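Local coordinates for putative HTH-type transcriptional regulator PH0061 (Pyrococcus horikoshii, PDB 2DBB), which probably binds specific DNA sequences as a dimeric transcriptional regulator of the AsnC family, at residues Met12-Ile17 / Ala41-Lys46; Asn122-Phe127 / Val137-Ile142. All blocks are in the same frame, centred on the assembly; numbering follows the deposited sequence.

Contact 1. Residues Met12-Ile17 / Ala41-Lys46; sequences MQLVKI and ARRIDK
Arg-43 NH1 is gripped by two carboxylates, forming salt bridges with Asp-8 OD2 and Asp-11 OD1, so the guanidinium end is tied to the region where helix 9-18 begins. The root of the same side chain meets that helix again, this time through carbon: Leu-14 CD2 rests against Arg-43 CB at 3.8 Å. From CG to NE the arginine chain is extended, running past Leu-14 to the two carboxylates. Leu-14 swings its CG roughly opposite the backbone N (chi1 -154°), and its CD2 reaches across to the 41-46 segment. The same methyl also packs on Ile-44 CG1 at 4.0 Å, with the two side chains crossing at about a right angle. One methyl therefore serves both neighbours, and across the two segments the closest pair of CA atoms, Leu-14 CA and Ile-44 CA, is 8.0 Å apart. Ile-44 also leans on Tyr-26 and Leu-29 of helix 26-32, while Leu-14 touches Leu-33, so the contact belongs to a larger apolar centre. Here the first helix packs on the second helix of the predicted helix-turn-helix motif, as in the three-helix core of winged helix-turn-helix domains.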
loop_
_atom_site.group_PDB
_atom_site.type_symbol
_atom_site.label_atom_id
_atom_site.label_comp_id
_atom_site.label_asym_id
_atom_site.label_seq_id
_atom_site.Cartn_x
_atom_site.Cartn_y
_atom_site.Cartn_z
ATOM N N MET B 12 15.741 -11.746 4.243
ATOM C CA MET B 12 15.476 -10.397 3.758
ATOM C C MET B 12 15.529 -10.345 2.229
ATOM O O MET B 12 14.697 -9.702 1.602
ATOM C CB MET B 12 16.477 -9.403 4.353
ATOM C CG MET B 12 16.125 -7.928 4.107
ATOM S SD MET B 12 14.555 -7.355 4.860
ATOM C CE MET B 12 13.522 -7.236 3.436
ATOM N N GLN B 13 16.498 -11.029 1.631
ATOM C CA GLN B 13 16.616 -11.040 0.173
ATOM C C GLN B 13 15.348 -11.645 -0.413
ATOM O O GLN B 13 14.780 -11.135 -1.377
ATOM C CB GLN B 13 17.827 -11.869 -0.256
ATOM C CG GLN B 13 19.143 -11.377 0.327
ATOM C CD GLN B 13 20.313 -12.282 -0.024
ATOM O OE1 GLN B 13 20.185 -13.504 -0.024
ATOM N NE2 GLN B 13 21.465 -11.682 -0.303
ATOM N N LEU B 14 14.912 -12.733 0.205
ATOM C CA LEU B 14 13.717 -13.454 -0.198
ATOM C C LEU B 14 12.504 -12.513 -0.154
ATOM O O LEU B 14 11.671 -12.510 -1.053
ATOM C CB LEU B 14 13.541 -14.638 0.752
ATOM C CG LEU B 14 12.800 -15.904 0.340
ATOM C CD1 LEU B 14 13.147 -16.310 -1.088
ATOM C CD2 LEU B 14 13.188 -17.004 1.310
ATOM N N VAL B 15 12.419 -11.708 0.897
ATOM C CA VAL B 15 11.326 -10.759 1.040
ATOM C C VAL B 15 11.406 -9.719 -0.075
ATOM O O VAL B 15 10.400 -9.384 -0.709
ATOM C CB VAL B 15 11.390 -10.073 2.423
ATOM C CG1 VAL B 15 10.561 -8.796 2.420
ATOM C CG2 VAL B 15 10.878 -11.040 3.492
ATOM N N LYS B 16 12.611 -9.214 -0.309
ATOM C CA LYS B 16 12.843 -8.220 -1.353
ATOM C C LYS B 16 12.411 -8.765 -2.721
ATOM O O LYS B 16 11.747 -8.077 -3.492
ATOM C CB LYS B 16 14.333 -7.854 -1.390
ATOM C CG LYS B 16 14.833 -7.032 -0.205
ATOM C CD LYS B 16 14.406 -5.572 -0.333
ATOM C CE LYS B 16 15.112 -4.666 0.678
ATOM N NZ LYS B 16 14.671 -4.897 2.084
ATOM N N ILE B 17 12.787 -10.009 -3.010
ATOM C CA ILE B 17 12.450 -10.637 -4.283
ATOM C C ILE B 17 10.950 -10.881 -4.450
ATOM O O ILE B 17 10.373 -10.528 -5.478
ATOM C CB ILE B 17 13.219 -11.967 -4.449
ATOM C CG1 ILE B 17 14.727 -11.681 -4.452
ATOM C CG2 ILE B 17 12.809 -12.663 -5.749
ATOM C CD1 ILE B 17 15.600 -12.918 -4.494
ATOM N N ALA B 41 11.678 -23.526 0.555
ATOM C CA ALA B 41 10.353 -23.883 1.039
ATOM C C ALA B 41 10.268 -23.649 2.539
ATOM O O ALA B 41 9.343 -22.997 3.018
ATOM C CB ALA B 41 10.050 -25.339 0.715
ATOM N N ARG B 42 11.242 -24.175 3.275
ATOM C CA ARG B 42 11.269 -24.010 4.720
ATOM C C ARG B 42 11.361 -22.542 5.129
ATOM O O ARG B 42 10.672 -22.109 6.053
ATOM C CB ARG B 42 12.434 -24.794 5.328
ATOM C CG ARG B 42 12.069 -26.215 5.761
ATOM C CD ARG B 42 12.963 -27.260 5.108
ATOM N NE ARG B 42 14.378 -26.919 5.228
ATOM C CZ ARG B 42 15.367 -27.599 4.653
ATOM N NH1 ARG B 42 15.101 -28.668 3.915
ATOM N NH2 ARG B 42 16.624 -27.198 4.803
ATOM N N ARG B 43 12.208 -21.775 4.445
ATOM C CA ARG B 43 12.365 -20.360 4.765
ATOM C C ARG B 43 11.059 -19.589 4.582
ATOM O O ARG B 43 10.636 -18.859 5.473
ATOM C CB ARG B 43 13.468 -19.744 3.908
ATOM C CG ARG B 43 14.864 -20.159 4.343
ATOM C CD ARG B 43 15.941 -19.612 3.422
ATOM N NE ARG B 43 17.270 -19.738 4.011
ATOM C CZ ARG B 43 17.689 -19.057 5.076
ATOM N NH1 ARG B 43 16.883 -18.189 5.677
ATOM N NH2 ARG B 43 18.917 -19.243 5.542
ATOM N N ILE B 44 10.421 -19.756 3.430
ATOM C CA ILE B 44 9.162 -19.071 3.163
ATOM C C ILE B 44 8.100 -19.499 4.160
ATOM O O ILE B 44 7.298 -18.684 4.614
ATOM C CB ILE B 44 8.657 -19.362 1.742
ATOM C CG1 ILE B 44 9.534 -18.624 0.734
ATOM C CG2 ILE B 44 7.191 -18.949 1.600
ATOM C CD1 ILE B 44 9.104 -18.818 -0.697
ATOM N N ASP B 45 8.105 -20.775 4.512
ATOM C CA ASP B 45 7.126 -21.289 5.455
ATOM C C ASP B 45 7.300 -20.647 6.827
ATOM O O ASP B 45 6.324 -20.295 7.485
ATOM C CB ASP B 45 7.252 -22.804 5.565
ATOM C CG ASP B 45 5.925 -23.468 5.821
ATOM O OD1 ASP B 45 5.603 -23.748 6.997
ATOM O OD2 ASP B 45 5.192 -23.692 4.835
ATOM N N LYS B 46 8.547 -20.484 7.252
ATOM C CA LYS B 46 8.821 -19.870 8.543
ATOM C C LYS B 46 8.400 -18.401 8.510
ATOM O O LYS B 46 7.807 -17.894 9.460
ATOM C CB LYS B 46 10.311 -19.981 8.876
ATOM C CG LYS B 46 10.653 -19.639 10.316
ATOM C CD LYS B 46 9.900 -20.548 11.289
ATOM C CE LYS B 46 10.322 -20.292 12.730
ATOM N NZ LYS B 46 9.596 -21.169 13.692
#

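Contact 2. Residues Asn122-Phe127 / Val137-Ile142; sequences NLISEF and VEVILI
Ile-124 turns its CG1 beside the backbone N (chi1 -72°) and then extends to CD1 (chi2 176°), which sends this methyl out from the helix toward the strand. On the other side Leu-141 also sets its CG beside the backbone N (chi1 -54°), and that brings CD2 round to the helix although the bond leaving its CA does not aim there. Ile-124 CD1 meets Leu-141 CD2 at 3.7 Å, methyl against methyl. The same CD1 lies 4.1 Å from Val-139 CG1, the Val-139 branch that stands opposite its own backbone N. Val-139 CG1 and Leu-141 CD2 are themselves 4.0 Å apart, so the two strand residues offer Ile-124 a pair of adjoining methyls, and CD1 packs against both. The second branches lie a little further off, with Ile-124 CG2 at 4.3 Å from Val-139 CG2. The three touching side chains are apolar and only partly exposed, and the backbones stay well separated: Ile-124 CA and Val-139 CA are 8.6 Å apart. Beyond the two segments, Ile-124 also touches Leu-113 and Phe-127 packs on Leu-111, both of strand 107-114. Strand 134-148 is the outermost of its own chain on this side, but Leu-141 and Ile-142 pair with an antiparallel strand of the second subunit, which carries the sheet on across the interface. Helix 117-129 belongs to a beta-alpha-beta crossover linking strands 107-114 and 134-148, part of the ferredoxin-like beta-alpha-beta-beta-alpha-beta fold of the effector domain in Lrp/AsnC regulators.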
loop_
_atom_site.group_PDB
_atom_site.type_symbol
_atom_site.label_atom_id
_atom_site.label_comp_id
_atom_site.label_asym_id
_atom_site.label_seq_id
_atom_site.Cartn_x
_atom_site.Cartn_y
_atom_site.Cartn_z
ATOM N N ASN B 122 -20.957 9.836 -2.007
ATOM C CA ASN B 122 -21.946 9.166 -1.173
ATOM C C ASN B 122 -21.217 8.218 -0.236
ATOM O O ASN B 122 -21.515 8.157 0.956
ATOM C CB ASN B 122 -22.929 8.354 -2.022
ATOM C CG ASN B 122 -24.012 9.207 -2.644
ATOM O OD1 ASN B 122 -24.928 8.686 -3.279
ATOM N ND2 ASN B 122 -23.919 10.518 -2.466
ATOM N N LEU B 123 -20.253 7.485 -0.788
ATOM C CA LEU B 123 -19.488 6.528 -0.006
ATOM C C LEU B 123 -18.651 7.208 1.064
ATOM O O LEU B 123 -18.511 6.687 2.170
ATOM C CB LEU B 123 -18.593 5.689 -0.920
ATOM C CG LEU B 123 -17.861 4.537 -0.226
ATOM C CD1 LEU B 123 -18.861 3.713 0.587
ATOM C CD2 LEU B 123 -17.168 3.665 -1.263
ATOM N N ILE B 124 -18.100 8.375 0.743
ATOM C CA ILE B 124 -17.287 9.103 1.710
ATOM C C ILE B 124 -18.154 9.552 2.881
ATOM O O ILE B 124 -17.744 9.454 4.040
ATOM C CB ILE B 124 -16.603 10.332 1.062
ATOM C CG1 ILE B 124 -15.481 9.859 0.131
ATOM C CG2 ILE B 124 -16.038 11.247 2.134
ATOM C CD1 ILE B 124 -14.782 10.968 -0.642
ATOM N N SER B 125 -19.353 10.036 2.574
ATOM C CA SER B 125 -20.288 10.485 3.604
ATOM C C SER B 125 -20.647 9.323 4.508
ATOM O O SER B 125 -20.730 9.479 5.719
ATOM C CB SER B 125 -21.565 11.043 2.973
ATOM O OG SER B 125 -21.267 12.153 2.151
ATOM N N GLU B 126 -20.873 8.152 3.918
ATOM C CA GLU B 126 -21.211 6.986 4.720
ATOM C C GLU B 126 -20.064 6.657 5.657
ATOM O O GLU B 126 -20.275 6.402 6.840
ATOM C CB GLU B 126 -21.488 5.769 3.840
ATOM C CG GLU B 126 -22.756 5.853 3.024
ATOM C CD GLU B 126 -23.413 4.496 2.865
ATOM O OE1 GLU B 126 -22.717 3.539 2.458
ATOM O OE2 GLU B 126 -24.627 4.388 3.150
ATOM N N PHE B 127 -18.846 6.659 5.124
ATOM C CA PHE B 127 -17.679 6.357 5.935
ATOM C C PHE B 127 -17.518 7.349 7.077
ATOM O O PHE B 127 -17.287 6.962 8.220
ATOM C CB PHE B 127 -16.402 6.369 5.084
ATOM C CG PHE B 127 -15.152 6.200 5.895
ATOM C CD1 PHE B 127 -14.825 4.964 6.442
ATOM C CD2 PHE B 127 -14.338 7.293 6.171
ATOM C CE1 PHE B 127 -13.711 4.817 7.254
ATOM C CE2 PHE B 127 -13.218 7.157 6.985
ATOM C CZ PHE B 127 -12.905 5.918 7.528
ATOM N N VAL B 137 -11.026 16.233 10.645
ATOM C CA VAL B 137 -11.062 15.189 9.638
ATOM C C VAL B 137 -10.807 15.844 8.279
ATOM O O VAL B 137 -11.526 16.754 7.880
ATOM C CB VAL B 137 -12.431 14.481 9.585
ATOM C CG1 VAL B 137 -12.446 13.475 8.441
ATOM C CG2 VAL B 137 -12.702 13.775 10.907
ATOM N N GLU B 138 -9.774 15.388 7.583
ATOM C CA GLU B 138 -9.437 15.923 6.268
ATOM C C GLU B 138 -9.518 14.799 5.252
ATOM O O GLU B 138 -8.907 13.753 5.439
ATOM C CB GLU B 138 -8.011 16.474 6.248
ATOM C CG GLU B 138 -7.773 17.712 7.071
ATOM C CD GLU B 138 -8.533 18.910 6.551
ATOM O OE1 GLU B 138 -8.968 18.891 5.373
ATOM O OE2 GLU B 138 -8.684 19.881 7.325
ATOM N N VAL B 139 -10.281 15.007 4.187
ATOM C CA VAL B 139 -10.386 14.004 3.140
ATOM C C VAL B 139 -9.604 14.498 1.924
ATOM O O VAL B 139 -9.853 15.599 1.422
ATOM C CB VAL B 139 -11.844 13.767 2.699
ATOM C CG1 VAL B 139 -11.878 12.754 1.557
ATOM C CG2 VAL B 139 -12.678 13.269 3.880
ATOM N N ILE B 140 -8.647 13.695 1.469
ATOM C CA ILE B 140 -7.858 14.051 0.292
ATOM C C ILE B 140 -8.222 13.096 -0.838
ATOM O O ILE B 140 -8.014 11.890 -0.724
ATOM C CB ILE B 140 -6.336 13.908 0.533
ATOM C CG1 ILE B 140 -5.916 14.655 1.803
ATOM C CG2 ILE B 140 -5.575 14.432 -0.683
ATOM C CD1 ILE B 140 -6.190 16.143 1.760
ATOM N N LEU B 141 -8.782 13.628 -1.920
ATOM C CA LEU B 141 -9.130 12.795 -3.065
ATOM C C LEU B 141 -7.850 12.624 -3.889
ATOM O O LEU B 141 -7.163 13.604 -4.179
ATOM C CB LEU B 141 -10.219 13.472 -3.902
ATOM C CG LEU B 141 -11.479 13.878 -3.123
ATOM C CD1 LEU B 141 -12.504 14.477 -4.073
ATOM C CD2 LEU B 141 -12.058 12.662 -2.410
ATOM N N ILE B 142 -7.513 11.389 -4.247
ATOM C CA ILE B 142 -6.291 11.156 -5.020
ATOM C C ILE B 142 -6.549 11.195 -6.520
ATOM O O ILE B 142 -7.162 10.290 -7.072
ATOM C CB ILE B 142 -5.642 9.804 -4.654
ATOM C CG1 ILE B 142 -5.362 9.755 -3.143
ATOM C CG2 ILE B 142 -4.327 9.627 -5.422
ATOM C CD1 ILE B 142 -4.460 10.891 -2.639
#

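From the N terminus, contact 1 comes first: it closes a loop that runs from helix 9-18 through helix 26-32 to helix 37-49, joining the first and third helices of the presumed DNA-binding domain. The chain then passes through strand 53-60 into the four-stranded antiparallel sheet. Contact 2 closes a much shorter loop near the C-terminal end, laying helix 117-129 against strand 134-148. The two loops follow in series and neither crosses the other. Their centres lie 38 Å apart on opposite sides of the chain's centre, with nearest atoms about 24 Å apart, so they do not touch: contact 1 belongs to the N-terminal helix-turn-helix region, contact 2 to the C-terminal sheet. Both lie within reach of the second subunit.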